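Local coordinates for protein DNA polymerase III subunit beta (Deinococcus radiodurans, PDB 4TRT) that probably tethers DNA polymerases and other proteins to DNA as a ring-shaped sliding clamp, making replication processive, at residues A[139-143]-A[174-178]; A[260-264]-A[296-300]; A[273-279]-A[311-317]; A[338-344]-A[355-359]. All coordinates share one frame; numbering follows the deposited sequence.

Interaction 1: A[139-143]-A[174-178]; sequences SVRYA and RVAIR
Over one face of the Arg174 guanidinium lie Ala143 CA and Tyr142 CD1, while Arg174 NH1 sits at the edge of the Tyr142 ring, 3.6 Å from Tyr142 CD1. The two planes are 63° apart, so the phenol leans an edge on the cation rather than stacking flat on it. Water 2 lies in plane at the guanidinium edge, taking the N-H of Arg174 NE and donating to Ala143 O; Arg174 NH1 forms a salt bridge with Asp322 on helix 317-324. Val140 O stands above one face of the tyrosine ring. With chi1 at 71°, Tyr142 CG is wedged between its own backbone N and carbonyl carbon, which carries the phenol back to the strand, where Tyr142 OH meets Ala176 CB at 3.4 Å. Helix 130-140 and the residues after it pack here on strand 175-181, part of the helix-on-sheet build of the clamp's central domain. Ala176 suits the centre of this packing: its small methyl touches Val140 CB at 3.7 Å and Ala143 CB at 3.8 Å, letting the backbones approach to 4.8 Å between Val140 CA and Ala176 CA. At the other end, Arg178 NH1 donates to Ser139 OG (2.9 Å, 150° at the hydrogen), slightly out of the guanidinium plane; Ser139 OG also bonds Arg135 O, and Arg178 NE bonds Gly351 O. A leucine in place of Arg178 would probably leave Ser139 OG without this donor and Gly351 O without its mate. Water 1 bridges Tyr142 OH and Val175 O, while the same hydroxyl bonds that of Tyr353.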
# COMPACT_ATOMS: atom_id res chain seq x y z
N SER A 139 -20.40 4.39 9.60
CA SER A 139 -20.39 5.60 10.40
C SER A 139 -20.24 5.32 11.90
O SER A 139 -19.75 6.19 12.62
CB SER A 139 -21.66 6.41 10.18
OG SER A 139 -21.71 6.82 8.82
N VAL A 140 -20.69 4.15 12.37
CA VAL A 140 -20.69 3.86 13.83
C VAL A 140 -19.73 2.77 14.29
O VAL A 140 -19.44 2.70 15.47
CB VAL A 140 -22.10 3.55 14.35
CG1 VAL A 140 -23.05 4.66 13.90
CG2 VAL A 140 -22.56 2.15 13.92
N ARG A 141 -19.20 1.99 13.36
CA ARG A 141 -18.42 0.78 13.65
C ARG A 141 -17.21 1.01 14.57
O ARG A 141 -16.92 0.19 15.44
CB ARG A 141 -17.96 0.16 12.31
CG ARG A 141 -16.67 -0.66 12.33
CD ARG A 141 -16.98 -1.99 12.95
NE ARG A 141 -15.85 -2.91 13.06
CZ ARG A 141 -15.15 -3.13 14.17
NH1 ARG A 141 -15.39 -2.44 15.28
NH2 ARG A 141 -14.20 -4.05 14.15
N TYR A 142 -16.50 2.11 14.37
CA TYR A 142 -15.33 2.44 15.20
C TYR A 142 -15.60 2.44 16.72
O TYR A 142 -14.68 2.25 17.51
CB TYR A 142 -14.77 3.82 14.79
CG TYR A 142 -15.66 4.98 15.21
CD1 TYR A 142 -15.57 5.52 16.49
CD2 TYR A 142 -16.60 5.53 14.34
CE1 TYR A 142 -16.38 6.56 16.88
CE2 TYR A 142 -17.43 6.57 14.73
CZ TYR A 142 -17.30 7.09 16.00
OH TYR A 142 -18.07 8.14 16.43
N ALA A 143 -16.84 2.70 17.13
CA ALA A 143 -17.14 2.85 18.56
C ALA A 143 -17.26 1.53 19.32
O ALA A 143 -17.22 1.51 20.56
CB ALA A 143 -18.43 3.66 18.75
N ARG A 174 -17.96 6.56 24.98
CA ARG A 174 -18.28 7.14 23.67
C ARG A 174 -19.39 6.35 22.98
O ARG A 174 -19.55 5.17 23.22
CB ARG A 174 -17.06 7.26 22.76
CG ARG A 174 -16.42 5.96 22.34
CD ARG A 174 -15.26 6.27 21.44
NE ARG A 174 -14.49 5.11 21.02
CZ ARG A 174 -13.61 5.13 20.02
NH1 ARG A 174 -13.39 6.24 19.32
NH2 ARG A 174 -12.94 4.03 19.70
N VAL A 175 -20.12 7.04 22.11
CA VAL A 175 -21.26 6.48 21.41
C VAL A 175 -21.23 7.01 19.98
O VAL A 175 -20.89 8.18 19.75
CB VAL A 175 -22.60 6.93 22.06
CG1 VAL A 175 -23.73 6.09 21.49
CG2 VAL A 175 -22.55 6.82 23.59
N ALA A 176 -21.61 6.16 19.04
CA ALA A 176 -21.81 6.57 17.65
C ALA A 176 -23.18 6.06 17.23
O ALA A 176 -23.52 4.90 17.49
CB ALA A 176 -20.73 5.99 16.76
N ILE A 177 -23.95 6.94 16.60
CA ILE A 177 -25.33 6.68 16.17
C ILE A 177 -25.51 7.16 14.75
O ILE A 177 -25.02 8.23 14.38
CB ILE A 177 -26.32 7.48 17.06
CG1 ILE A 177 -26.22 7.03 18.52
CG2 ILE A 177 -27.77 7.37 16.55
CD1 ILE A 177 -26.90 7.99 19.47
N ARG A 178 -26.18 6.36 13.92
CA ARG A 178 -26.68 6.85 12.65
C ARG A 178 -28.09 6.34 12.39
O ARG A 178 -28.33 5.14 12.45
CB ARG A 178 -25.76 6.47 11.50
CG ARG A 178 -26.15 7.18 10.20
CD ARG A 178 -24.96 7.67 9.40
NE ARG A 178 -25.37 8.60 8.36
CZ ARG A 178 -24.54 9.22 7.53
NH1 ARG A 178 -23.23 9.04 7.63
NH2 ARG A 178 -25.02 10.06 6.62
O HOH W 1 -17.73 8.92 19.51
O HOH W 2 -14.61 2.22 21.82

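Interaction 2: A[260-264]-A[296-300]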
# COMPACT_ATOMS: atom_id res chain seq x y z
N ALA A 260 -6.65 20.05 11.32
CA ALA A 260 -6.03 20.67 12.47
C ALA A 260 -5.79 19.68 13.60
O ALA A 260 -4.73 19.70 14.21
CB ALA A 260 -6.86 21.86 12.95
N VAL A 261 -6.77 18.79 13.87
CA VAL A 261 -6.62 17.79 14.93
C VAL A 261 -5.51 16.84 14.54
O VAL A 261 -4.60 16.54 15.34
CB VAL A 261 -7.94 17.05 15.21
CG1 VAL A 261 -7.72 15.81 16.07
CG2 VAL A 261 -8.95 17.99 15.88
N ASN A 262 -5.54 16.40 13.29
CA ASN A 262 -4.51 15.52 12.77
C ASN A 262 -3.10 16.09 12.95
O ASN A 262 -2.22 15.40 13.48
CB ASN A 262 -4.73 15.21 11.29
CG ASN A 262 -3.71 14.23 10.76
OD1 ASN A 262 -3.70 13.07 11.15
ND2 ASN A 262 -2.80 14.70 9.91
N ARG A 263 -2.87 17.31 12.51
CA ARG A 263 -1.52 17.86 12.54
C ARG A 263 -1.01 18.11 13.97
O ARG A 263 0.15 17.80 14.27
CB ARG A 263 -1.38 19.10 11.66
CG ARG A 263 -2.08 20.36 12.14
CD ARG A 263 -1.67 21.56 11.28
NE ARG A 263 -2.08 21.38 9.89
CZ ARG A 263 -3.25 21.79 9.37
NH1 ARG A 263 -4.16 22.43 10.10
NH2 ARG A 263 -3.50 21.55 8.10
N VAL A 264 -1.88 18.61 14.84
CA VAL A 264 -1.50 18.89 16.23
C VAL A 264 -1.22 17.61 17.02
O VAL A 264 -0.32 17.57 17.84
CB VAL A 264 -2.57 19.77 16.91
CG1 VAL A 264 -2.34 19.85 18.41
CG2 VAL A 264 -2.54 21.16 16.30
N ALA A 296 2.51 21.83 19.97
CA ALA A 296 1.84 22.31 18.77
C ALA A 296 0.59 23.04 19.15
O ALA A 296 -0.12 22.58 20.04
CB ALA A 296 1.45 21.13 17.87
N GLN A 297 0.29 24.12 18.43
CA GLN A 297 -1.01 24.78 18.52
C GLN A 297 -1.49 25.15 17.12
O GLN A 297 -0.70 25.59 16.28
CB GLN A 297 -0.90 26.08 19.32
CG GLN A 297 -0.61 25.87 20.80
CD GLN A 297 -0.51 27.17 21.58
OE1 GLN A 297 -0.37 28.25 21.01
NE2 GLN A 297 -0.57 27.07 22.91
N ASP A 298 -2.79 24.97 16.89
CA ASP A 298 -3.44 25.44 15.67
C ASP A 298 -4.71 26.19 16.04
O ASP A 298 -5.44 25.76 16.94
CB ASP A 298 -3.76 24.27 14.75
CG ASP A 298 -3.79 24.66 13.28
OD1 ASP A 298 -3.69 25.87 12.94
OD2 ASP A 298 -3.93 23.75 12.44
N THR A 299 -4.97 27.31 15.37
CA THR A 299 -6.13 28.16 15.72
C THR A 299 -7.06 28.30 14.52
O THR A 299 -6.60 28.62 13.41
CB THR A 299 -5.69 29.55 16.22
OG1 THR A 299 -4.80 29.40 17.34
CG2 THR A 299 -6.88 30.42 16.65
N LEU A 300 -8.35 28.03 14.74
CA LEU A 300 -9.38 28.09 13.71
C LEU A 300 -10.45 29.11 14.07
O LEU A 300 -10.86 29.19 15.23
CB LEU A 300 -10.07 26.72 13.53
CG LEU A 300 -9.23 25.53 13.09
CD1 LEU A 300 -10.05 24.24 13.19
CD2 LEU A 300 -8.72 25.73 11.68
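Helix 260-264 and strand 296-300 run nearly antiparallel, at 166° with their axes 8.4 Å apart, which brings Val264 opposite Ala296 and Ala260 opposite Asp298. Two small alanines permit this approach. Val264 spreads its two methyls over the strand: CG1 rests 4.0 Å from Ala296 CB, and CG2 reaches Asp298 CB at 3.7 Å. One turn earlier, Ala260 CB touches Leu300 CD1 at 4.0 Å and lies 3.5 Å from Asp298 OD2, a methyl being slim enough to sit beside the carboxylate. Strand 294-301 forms one border of the four-stranded sheet of the C-terminal domain, and at Ala296, Gln297 and Asp298 it pairs antiparallel with a strand of the second subunit, so the sheet continues through the interface that closes the head-to-tail ring. Polar chemistry comes from the salt bridge of Arg263 and Asp298, both buried. Arg263 NH1 gives a hydrogen bond of 2.7 Å to Asp298 OD2, with 151° at the hydrogen; the oxygen lies at the guanidinium edge, near its plane, and is met almost end-on along its C-O bond. The two flat groups are turned 70° apart, so a single oxygen is gripped rather than both. A bend at chi3 folds the arginine back to the aspartate, and an arginine has further donors to spend: Arg263 NE bonds Asn81 O of the second subunit.

Interaction 3: A[273-279]-A[311-317]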
# COMPACT_ATOMS: atom_id res chain seq x y z
N ASN A 273 -2.96 9.02 26.21
CA ASN A 273 -4.26 8.99 25.53
C ASN A 273 -4.39 9.99 24.37
O ASN A 273 -5.46 10.55 24.15
CB ASN A 273 -5.37 9.21 26.56
CG ASN A 273 -5.27 8.23 27.73
OD1 ASN A 273 -4.90 7.07 27.53
ND2 ASN A 273 -5.55 8.70 28.94
N ASN A 274 -3.29 10.18 23.64
CA ASN A 274 -3.24 11.11 22.52
C ASN A 274 -3.85 12.47 22.87
O ASN A 274 -4.64 13.00 22.12
CB ASN A 274 -3.98 10.53 21.31
CG ASN A 274 -3.56 9.11 20.99
OD1 ASN A 274 -2.41 8.86 20.66
ND2 ASN A 274 -4.50 8.18 21.08
N ARG A 275 -3.48 13.01 24.02
CA ARG A 275 -4.13 14.20 24.56
C ARG A 275 -4.08 15.44 23.64
O ARG A 275 -3.01 15.90 23.24
CB ARG A 275 -3.52 14.53 25.92
CG ARG A 275 -4.21 15.66 26.65
CD ARG A 275 -3.46 16.00 27.92
NE ARG A 275 -4.07 17.15 28.58
CZ ARG A 275 -5.09 17.09 29.43
NH1 ARG A 275 -5.64 15.93 29.77
NH2 ARG A 275 -5.55 18.21 29.96
N VAL A 276 -5.26 15.97 23.31
CA VAL A 276 -5.38 17.25 22.62
C VAL A 276 -6.34 18.19 23.36
O VAL A 276 -7.47 17.81 23.70
CB VAL A 276 -5.86 17.06 21.16
CG1 VAL A 276 -7.21 16.34 21.12
CG2 VAL A 276 -5.95 18.41 20.44
N GLU A 277 -5.89 19.42 23.59
CA GLU A 277 -6.69 20.43 24.26
C GLU A 277 -7.50 21.22 23.23
O GLU A 277 -6.99 21.57 22.16
CB GLU A 277 -5.80 21.36 25.10
CG GLU A 277 -6.47 22.62 25.64
CD GLU A 277 -5.44 23.61 26.22
OE1 GLU A 277 -4.52 23.16 26.96
OE2 GLU A 277 -5.53 24.82 25.92
N PHE A 278 -8.76 21.43 23.55
CA PHE A 278 -9.66 22.27 22.76
C PHE A 278 -9.89 23.51 23.60
O PHE A 278 -10.38 23.38 24.72
CB PHE A 278 -11.00 21.59 22.58
CG PHE A 278 -11.09 20.64 21.44
CD1 PHE A 278 -10.17 19.63 21.28
CD2 PHE A 278 -12.15 20.71 20.56
CE1 PHE A 278 -10.27 18.74 20.24
CE2 PHE A 278 -12.26 19.83 19.51
CZ PHE A 278 -11.32 18.83 19.36
N LEU A 279 -9.54 24.68 23.09
CA LEU A 279 -9.84 25.93 23.79
C LEU A 279 -10.71 26.80 22.89
O LEU A 279 -10.26 27.26 21.85
CB LEU A 279 -8.57 26.68 24.18
CG LEU A 279 -8.73 28.05 24.85
CD1 LEU A 279 -9.45 27.91 26.18
CD2 LEU A 279 -7.37 28.71 25.02
N MET A 311 -14.32 27.95 26.91
CA MET A 311 -14.23 26.62 27.49
C MET A 311 -12.93 25.94 27.08
O MET A 311 -12.48 26.09 25.93
CB MET A 311 -15.43 25.75 27.08
CG MET A 311 -15.65 24.56 27.99
SD MET A 311 -17.14 23.60 27.61
CE MET A 311 -18.44 24.63 28.30
N SER A 312 -12.36 25.21 28.02
CA SER A 312 -11.17 24.42 27.79
C SER A 312 -11.44 22.95 28.10
O SER A 312 -11.88 22.61 29.21
CB SER A 312 -10.03 24.91 28.68
OG SER A 312 -8.84 24.24 28.30
N LEU A 313 -11.21 22.10 27.11
CA LEU A 313 -11.47 20.67 27.24
C LEU A 313 -10.27 19.87 26.74
O LEU A 313 -9.43 20.40 26.00
CB LEU A 313 -12.71 20.28 26.42
CG LEU A 313 -13.98 21.11 26.56
CD1 LEU A 313 -14.09 22.12 25.41
CD2 LEU A 313 -15.22 20.23 26.63
N ALA A 314 -10.18 18.62 27.18
CA ALA A 314 -9.13 17.70 26.75
C ALA A 314 -9.77 16.43 26.23
O ALA A 314 -10.63 15.84 26.90
CB ALA A 314 -8.21 17.36 27.92
N PHE A 315 -9.34 16.00 25.04
CA PHE A 315 -9.85 14.81 24.37
C PHE A 315 -8.72 13.90 23.85
O PHE A 315 -7.62 14.37 23.54
CB PHE A 315 -10.69 15.20 23.13
CG PHE A 315 -11.98 15.93 23.46
CD1 PHE A 315 -13.05 15.26 24.02
CD2 PHE A 315 -12.12 17.28 23.19
CE1 PHE A 315 -14.24 15.93 24.31
CE2 PHE A 315 -13.29 17.95 23.48
CZ PHE A 315 -14.36 17.28 24.04
N ASN A 316 -9.02 12.61 23.72
CA ASN A 316 -8.20 11.67 22.95
C ASN A 316 -8.32 12.05 21.47
O ASN A 316 -9.38 11.85 20.86
CB ASN A 316 -8.71 10.24 23.22
CG ASN A 316 -7.89 9.15 22.54
OD1 ASN A 316 -7.34 9.32 21.45
ND2 ASN A 316 -7.82 8.01 23.20
N ALA A 317 -7.23 12.59 20.89
CA ALA A 317 -7.25 13.02 19.48
C ALA A 317 -7.66 11.91 18.49
O ALA A 317 -8.32 12.19 17.48
CB ALA A 317 -5.89 13.59 19.06
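Phe278 and Phe315 bury the most surface, and they meet as a T-shaped pair: the edge of Phe315 points at the face of Phe278, with ring centroids 5.0 Å apart and planes at 78°. The two are not direct strand partners, but both lie on the sheet face toward helix 317-324, where Val320 touches each ring. Phe278 N donates to Leu313 O, and Phe278 O accepts the return bond from Leu313 N. Phe315 pairs likewise with Val276, whose N meets Phe315 O at 2.9 Å. With chi1 at 58°, Val276 CG1 takes the hindered place between backbone N and carbonyl carbon and reaches Ala317 CB at 3.7 Å. Strands 275-281 and 310-316 are thus antiparallel neighbours in the four-stranded sheet of the C-terminal domain. Where strand 310-316 gives way to the helix, just ahead of strand 275-281, Asn274 O accepts the N-H of Ala317, and Asn274 ND2 donates to Asn316 OD1 (3.1 Å), arriving from above the carbonyl plane. Asn316 suits this spot as the helix N-cap, its OD1 also making weak bonds to Arg318 N and His319 N. On the reverse face Ala314 CB lies over one face of the Arg275 guanidinium. One face is oily and aromatic, the other mostly polar, with Arg275, Glu277 (salt-bridged to Arg286), Ser312 and Asn316 beside Ala314 and Leu279, as befits a sheet with helices on a single side.

Interaction 4: A[338-344]-A[355-359]. Unlike the reference sequence in segment 355-359: Ala355 (reference Gly), Val356 (reference Gly), Met357 (reference His), Val358 (reference Gly), Thr359 (reference His).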
# COMPACT_ATOMS: atom_id res chain seq x y z
N SER A 338 -16.62 21.55 30.76
CA SER A 338 -15.19 21.33 30.48
C SER A 338 -14.75 19.89 30.71
O SER A 338 -13.82 19.42 30.06
CB SER A 338 -14.31 22.27 31.29
OG SER A 338 -14.52 22.03 32.65
N THR A 339 -15.43 19.18 31.61
CA THR A 339 -15.10 17.79 31.88
C THR A 339 -16.29 16.84 31.74
O THR A 339 -16.30 15.78 32.33
CB THR A 339 -14.49 17.64 33.30
OG1 THR A 339 -15.48 17.99 34.28
CG2 THR A 339 -13.28 18.60 33.47
N SER A 340 -17.29 17.19 30.92
CA SER A 340 -18.44 16.32 30.72
C SER A 340 -18.65 16.08 29.22
O SER A 340 -17.95 16.68 28.40
CB SER A 340 -19.70 16.87 31.43
OG SER A 340 -19.96 18.20 31.05
N PRO A 341 -19.56 15.15 28.86
CA PRO A 341 -19.48 14.70 27.47
C PRO A 341 -19.92 15.76 26.44
O PRO A 341 -20.63 16.73 26.76
CB PRO A 341 -20.38 13.46 27.45
CG PRO A 341 -20.42 12.98 28.87
CD PRO A 341 -20.38 14.24 29.69
N ALA A 342 -19.45 15.57 25.22
CA ALA A 342 -19.74 16.46 24.09
C ALA A 342 -20.40 15.68 22.97
O ALA A 342 -20.25 14.47 22.87
CB ALA A 342 -18.44 17.08 23.59
N ILE A 343 -21.13 16.39 22.10
CA ILE A 343 -21.72 15.80 20.90
C ILE A 343 -21.06 16.45 19.68
O ILE A 343 -20.95 17.68 19.63
CB ILE A 343 -23.24 16.00 20.85
CG1 ILE A 343 -23.94 15.29 22.02
CG2 ILE A 343 -23.82 15.50 19.54
CD1 ILE A 343 -25.39 15.70 22.18
N PHE A 344 -20.59 15.62 18.74
CA PHE A 344 -20.12 16.08 17.44
C PHE A 344 -21.09 15.57 16.38
O PHE A 344 -21.47 14.39 16.38
CB PHE A 344 -18.71 15.57 17.11
CG PHE A 344 -17.62 15.97 18.08
CD1 PHE A 344 -17.83 16.92 19.07
CD2 PHE A 344 -16.35 15.42 17.93
CE1 PHE A 344 -16.81 17.27 19.93
CE2 PHE A 344 -15.32 15.78 18.77
CZ PHE A 344 -15.55 16.69 19.79
N ALA A 355 -22.07 11.66 17.19
CA ALA A 355 -21.04 11.05 18.03
C ALA A 355 -21.11 11.69 19.41
O ALA A 355 -21.25 12.91 19.52
CB ALA A 355 -19.65 11.26 17.44
N VAL A 356 -21.02 10.87 20.45
CA VAL A 356 -20.85 11.36 21.81
C VAL A 356 -19.43 11.02 22.23
O VAL A 356 -18.99 9.87 22.09
CB VAL A 356 -21.85 10.73 22.79
CG1 VAL A 356 -21.59 11.21 24.23
CG2 VAL A 356 -23.28 11.04 22.35
N MET A 357 -18.73 12.04 22.70
CA MET A 357 -17.34 11.95 23.14
C MET A 357 -17.25 12.27 24.62
O MET A 357 -17.88 13.22 25.07
CB MET A 357 -16.53 13.03 22.44
CG MET A 357 -16.21 12.75 20.99
SD MET A 357 -14.54 12.15 20.73
CE MET A 357 -13.55 12.70 22.12
N VAL A 358 -16.45 11.51 25.35
CA VAL A 358 -16.10 11.85 26.71
C VAL A 358 -14.77 12.61 26.75
O VAL A 358 -13.96 12.47 25.84
CB VAL A 358 -16.01 10.59 27.59
CG1 VAL A 358 -17.34 9.84 27.55
CG2 VAL A 358 -14.84 9.69 27.17
N THR A 359 -14.58 13.44 27.78
CA THR A 359 -13.31 14.16 27.98
C THR A 359 -12.29 13.25 28.67
O THR A 359 -12.67 12.24 29.27
CB THR A 359 -13.51 15.47 28.80
OG1 THR A 359 -14.13 15.18 30.05
CG2 THR A 359 -14.37 16.46 28.04
O HOH W 3 -16.64 13.77 29.73
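Met357 lays its CG over the face of the Phe344 ring, 4.2 Å from the centroid and 23° off the ring normal. The two belong to the antiparallel beta hairpin of strands 342-346 and 353-357. Further along the bent methionine chain, SD stands obliquely to the ring, 5.0 Å from its centroid, a Met-aromatic contact. The unbranched thioether curls across the flat ring. These side chains share a sheet face with Ala342 and Ala355, packed against helix 317-324, where Val320 touches Met357 and Ala323 and Leu324 touch Phe344. An alanine in place of Phe344 would probably take away the surface on which Met357 rests and open a gap beside Ala323 and Leu324. Phe344 CG, opposite its carbonyl carbon about the CA-CB bond (chi1 -59°), brings the ring over Met357. On the other face the beta-branched side chains of Ile343 and Val356 come together with CG1 of Ile343 4.3 Å from CG2 of Val356, and Pro341 CB packs on Val356 CG1 at 4.1 Å. The backbone sets this register: Ala342 pairs with Met357 and Phe344 with Ala355, each through two hydrogen bonds. Backbone carbonyls of the 338-340 loop flank Thr359, whose methyl CG2 lies 3.6 Å from both Ser338 O and Ser340 O. Beside it, water 3 accepts the N-H of Thr359 at 2.9 Å and gives a weak bond to Thr339 O.

How the interactions relate
Along the chain, interaction 1 closes first, in the central domain; interactions 2 and 3 then interleave within the C-terminal domain, and interaction 4 comes last. Strands 175-181 and 353-357 are sheet neighbours, so interactions 1 and 4, with centres 13 Å apart, join the central domain to the chain's final hairpin; Val175 O and Val356 N probably bond there. Interactions 2 and 3 (centres 11 Å apart) both reach the four-stranded sheet, interaction 2 through helix 254-265 packed on its strand 294-301, and Val261 touches Phe278. Interaction 3 also packs on interaction 4, 10 Å away between centres, with helix 317-324 against both. Contacts thus run from the domain junction to the subunit interface, which interaction 2 borders.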